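Actinorhodin polyketide putative beta-ketoacyl synthase 2 (Streptomyces coelicolor A3, PDB 1TQY) serves as the chain length factor of the actinorhodin polyketide synthase, a ketosynthase homologue that probably helps set the length of the growing polyketide chain. Local coordinates at residues 27-32 / 350-355; 303-308 / 338-343. All blocks are in the same frame, centred on the assembly; numbering follows the deposited sequence.

Overall arrangement
Both contacts lie in the buried interior of the ketosynthase fold, with contact 2 somewhat nearer the centre of the chain, and their centres are about 15 Å apart. Contact 1 joins helix 26-34 to helix 345-359 through aromatic, sulfur and hydroxyl groups. Contact 2 ties together two irregular connections, one leading into helix 310-324 and the other into helix 345-359, through a buried arginine and an aspartate. Helix 345-359 is therefore packed in contact 1 and preceded by the loop of contact 2. The two meet directly: F303 CZ lies 3.5 Å from A353 CA, and Y29 CE1 packs against T338 CG2 at 3.8 Å.

Contact 1: 27-32 / 350-355; sequences APYWSA and VVTALM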
# COMPACT_ATOMS: atom_id res chain seq x y z
N ALA B 27 -21.09 14.65 13.33
CA ALA B 27 -22.25 15.54 13.44
C ALA B 27 -22.16 16.76 12.53
O ALA B 27 -23.06 17.01 11.72
CB ALA B 27 -22.45 15.97 14.89
N PRO B 28 -21.08 17.55 12.65
CA PRO B 28 -20.93 18.74 11.81
C PRO B 28 -20.96 18.38 10.33
O PRO B 28 -21.57 19.07 9.51
CB PRO B 28 -19.58 19.30 12.23
CG PRO B 28 -19.40 18.80 13.62
CD PRO B 28 -19.92 17.40 13.54
N TYR B 29 -20.30 17.29 9.98
CA TYR B 29 -20.25 16.84 8.60
C TYR B 29 -21.64 16.49 8.07
O TYR B 29 -22.08 17.04 7.06
CB TYR B 29 -19.33 15.63 8.49
CG TYR B 29 -19.40 14.96 7.14
CD1 TYR B 29 -18.85 15.57 6.01
CD2 TYR B 29 -20.03 13.74 6.98
CE1 TYR B 29 -18.93 14.97 4.76
CE2 TYR B 29 -20.12 13.13 5.73
CZ TYR B 29 -19.57 13.76 4.63
OH TYR B 29 -19.64 13.14 3.41
N TRP B 30 -22.32 15.57 8.74
CA TRP B 30 -23.66 15.15 8.33
C TRP B 30 -24.61 16.34 8.23
O TRP B 30 -25.51 16.37 7.38
CB TRP B 30 -24.21 14.15 9.34
CG TRP B 30 -25.55 13.61 8.96
CD1 TRP B 30 -26.70 13.70 9.68
CD2 TRP B 30 -25.86 12.83 7.80
NE1 TRP B 30 -27.71 13.01 9.06
CE2 TRP B 30 -27.22 12.47 7.90
CE3 TRP B 30 -25.12 12.40 6.69
CZ2 TRP B 30 -27.86 11.69 6.93
CZ3 TRP B 30 -25.76 11.62 5.73
CH2 TRP B 30 -27.12 11.27 5.86
N SER B 31 -24.43 17.31 9.11
CA SER B 31 -25.27 18.49 9.08
C SER B 31 -25.04 19.30 7.82
O SER B 31 -25.99 19.77 7.19
CB SER B 31 -25.01 19.36 10.30
OG SER B 31 -25.60 20.64 10.12
N ALA B 32 -23.78 19.47 7.44
CA ALA B 32 -23.43 20.25 6.25
C ALA B 32 -23.89 19.54 4.96
O ALA B 32 -24.35 20.19 4.02
CB ALA B 32 -21.92 20.48 6.20
N VAL B 350 -18.60 5.90 2.25
CA VAL B 350 -19.18 4.80 3.01
C VAL B 350 -19.89 5.33 4.26
O VAL B 350 -21.00 4.91 4.57
CB VAL B 350 -18.09 3.78 3.43
CG1 VAL B 350 -18.66 2.81 4.46
CG2 VAL B 350 -17.61 3.02 2.18
N VAL B 351 -19.24 6.25 4.97
CA VAL B 351 -19.83 6.83 6.16
C VAL B 351 -21.11 7.57 5.80
O VAL B 351 -22.13 7.46 6.47
CB VAL B 351 -18.86 7.83 6.84
CG1 VAL B 351 -19.59 8.59 7.95
CG2 VAL B 351 -17.67 7.10 7.42
N THR B 352 -21.05 8.34 4.71
CA THR B 352 -22.20 9.11 4.27
C THR B 352 -23.36 8.18 3.89
O THR B 352 -24.52 8.47 4.22
CB THR B 352 -21.80 10.01 3.09
OG1 THR B 352 -20.62 10.73 3.45
CG2 THR B 352 -22.90 11.00 2.78
N ALA B 353 -23.04 7.06 3.25
CA ALA B 353 -24.06 6.08 2.85
C ALA B 353 -24.71 5.42 4.07
O ALA B 353 -25.94 5.33 4.16
CB ALA B 353 -23.44 5.02 1.95
N LEU B 354 -23.89 4.98 5.02
CA LEU B 354 -24.41 4.33 6.24
C LEU B 354 -25.36 5.26 6.99
O LEU B 354 -26.38 4.82 7.54
CB LEU B 354 -23.25 3.91 7.16
CG LEU B 354 -22.44 2.72 6.62
CD1 LEU B 354 -21.10 2.58 7.35
CD2 LEU B 354 -23.28 1.47 6.77
N MET B 355 -25.02 6.54 7.00
CA MET B 355 -25.82 7.55 7.67
C MET B 355 -27.15 7.74 6.97
O MET B 355 -28.18 8.02 7.59
CB MET B 355 -25.06 8.88 7.71
CG MET B 355 -23.98 8.93 8.78
SD MET B 355 -24.71 9.15 10.43
CE MET B 355 -25.08 7.49 10.85
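W30 and Y29 reach from helix 26-34 across to T352 and M355 of helix 345-359, a helix-helix packing within the thiolase-like fold of the ketosynthase family. The short helical segments cross at -73° with their axes 11.3 Å apart, so long side chains must bridge the gap. From CB of W30, the indole is swung out with CG anti to the backbone N (chi1 -177°), which carries the six-membered ring over to the second helix. Its CE3 lies 3.7 Å from M355 CB and CZ3 comes closer, at 3.5 Å, while CH2 also packs on this methylene; CZ2 meets M355 O. M355 CB thus makes a CH-pi contact over the ring face, displaced toward the rim. Chi1 and chi2 (-75°) of the same methionine place SD above the five-membered ring, 4.7 Å from its centroid, a Met-aromatic contact on the same face; chi3 turns only the terminal methyl. Beyond this pair, S356 and E359 also touch the indole. One residue before W30 and three before M355 the contact becomes polar: T352 OG1, also hydrogen-bonded to L348 O, lies at the edge of the Y29 ring, in its plane, 2.6 Å from Y29 OH.

Contact 2: 303-308 / 338-343; sequences FADGAG and TGRLYS
The guanidinium group of R340 meets the 303-308 loop with its edge: D305 OD1 and G306 O lie near its plane, as does D305 O, while A307 CA approaches obliquely, 3.8 Å from R340 NH1. The carboxylate of D305 is turned 71° from the guanidinium plane, so the two flat groups do not lie side by side as in a coplanar bidentate pair. Instead, the two terminal nitrogens of R340 divide their work. NH2 forms a salt bridge with D305 OD1 at 2.9 Å, reaching it on the syn side with a nearly straight N-H...O angle of 176°. NH1 gives a less straight bond of 3.0 Å to the backbone D305 O, coming from above the carbonyl plane; G306 O is also close, 3.2 Å from NH1. A bend at chi3 (71°) of R340 turns the end of the chain so that both nitrogens face the loop.

Both acceptors have a second partner, R397 N for D305 OD1 and K335 NZ for D305 O; G306 O bonds Y223 OH, and E316 of helix 310-324 takes hydrogen bonds from D305 N and G306 N. The side chain of R340 also packs against Y223, Y233 and Q169, the last probably standing where active ketosynthases of this family carry their nucleophilic cysteine. By sequence, D305 in DGAG and R340 in TGR probably occupy the places of the two catalytic histidines of those enzymes, so the salt bridge would span both former histidine positions.

With every touching residue buried, the charge of R340 is met by D305 OD1 through NH2, while D305 O holds NH1; this two-point grip fixes the aspartate's side chain and backbone together.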
# COMPACT_ATOMS: atom_id res chain seq x y z
N PHE B 303 -23.96 5.57 -4.48
CA PHE B 303 -23.06 6.68 -4.19
C PHE B 303 -21.97 6.57 -5.23
O PHE B 303 -21.01 5.82 -5.07
CB PHE B 303 -22.48 6.56 -2.79
CG PHE B 303 -23.39 7.06 -1.73
CD1 PHE B 303 -24.56 6.38 -1.42
CD2 PHE B 303 -23.12 8.26 -1.07
CE1 PHE B 303 -25.44 6.87 -0.47
CE2 PHE B 303 -24.00 8.76 -0.12
CZ PHE B 303 -25.16 8.07 0.18
N ALA B 304 -22.14 7.33 -6.31
CA ALA B 304 -21.22 7.33 -7.45
C ALA B 304 -19.85 7.93 -7.17
O ALA B 304 -19.70 8.78 -6.29
CB ALA B 304 -21.87 8.07 -8.61
N ASP B 305 -18.85 7.48 -7.92
CA ASP B 305 -17.50 7.99 -7.76
C ASP B 305 -17.52 9.51 -8.00
O ASP B 305 -16.83 10.26 -7.30
CB ASP B 305 -16.56 7.27 -8.73
CG ASP B 305 -15.15 7.85 -8.73
OD1 ASP B 305 -14.45 7.76 -7.70
OD2 ASP B 305 -14.76 8.39 -9.78
N GLY B 306 -18.31 9.97 -8.97
CA GLY B 306 -18.41 11.39 -9.25
C GLY B 306 -17.11 12.05 -9.64
O GLY B 306 -16.62 12.95 -8.95
N ALA B 307 -16.56 11.63 -10.77
CA ALA B 307 -15.28 12.16 -11.26
C ALA B 307 -15.25 13.66 -11.52
O ALA B 307 -14.22 14.30 -11.32
CB ALA B 307 -14.87 11.41 -12.51
N GLY B 308 -16.37 14.23 -11.97
CA GLY B 308 -16.39 15.66 -12.24
C GLY B 308 -15.69 16.00 -13.55
O GLY B 308 -15.59 17.17 -13.92
N THR B 338 -17.26 18.26 -0.33
CA THR B 338 -15.92 18.13 0.25
C THR B 338 -14.76 18.16 -0.73
O THR B 338 -13.65 18.56 -0.36
CB THR B 338 -15.77 16.81 1.03
OG1 THR B 338 -15.85 15.71 0.10
CG2 THR B 338 -16.86 16.66 2.06
N GLY B 339 -15.00 17.75 -1.96
CA GLY B 339 -13.93 17.69 -2.93
C GLY B 339 -13.48 16.24 -2.89
O GLY B 339 -14.00 15.46 -2.08
N ARG B 340 -12.54 15.85 -3.75
CA ARG B 340 -12.06 14.47 -3.77
C ARG B 340 -10.93 14.34 -2.75
O ARG B 340 -9.92 15.04 -2.83
CB ARG B 340 -11.55 14.11 -5.17
CG ARG B 340 -12.64 14.07 -6.26
CD ARG B 340 -12.13 13.49 -7.59
NE ARG B 340 -11.86 12.05 -7.57
CZ ARG B 340 -12.78 11.10 -7.66
NH1 ARG B 340 -14.06 11.42 -7.76
NH2 ARG B 340 -12.42 9.82 -7.66
N LEU B 341 -11.11 13.43 -1.79
CA LEU B 341 -10.13 13.24 -0.74
C LEU B 341 -9.21 12.05 -0.96
O LEU B 341 -8.56 11.56 -0.03
CB LEU B 341 -10.85 13.12 0.62
CG LEU B 341 -11.99 14.12 0.87
CD1 LEU B 341 -12.56 13.81 2.24
CD2 LEU B 341 -11.50 15.59 0.81
N TYR B 342 -9.15 11.57 -2.20
CA TYR B 342 -8.27 10.47 -2.55
C TYR B 342 -8.49 9.23 -1.68
O TYR B 342 -9.54 8.61 -1.75
CB TYR B 342 -6.81 10.96 -2.45
CG TYR B 342 -6.52 12.13 -3.38
CD1 TYR B 342 -6.48 11.96 -4.76
CD2 TYR B 342 -6.35 13.42 -2.87
CE1 TYR B 342 -6.29 13.04 -5.62
CE2 TYR B 342 -6.15 14.51 -3.73
CZ TYR B 342 -6.12 14.31 -5.10
OH TYR B 342 -5.96 15.39 -5.95
N SER B 343 -7.51 8.88 -0.85
CA SER B 343 -7.67 7.70 -0.02
C SER B 343 -8.75 7.95 1.02
O SER B 343 -9.23 7.01 1.66
CB SER B 343 -6.34 7.30 0.64
OG SER B 343 -6.07 8.08 1.80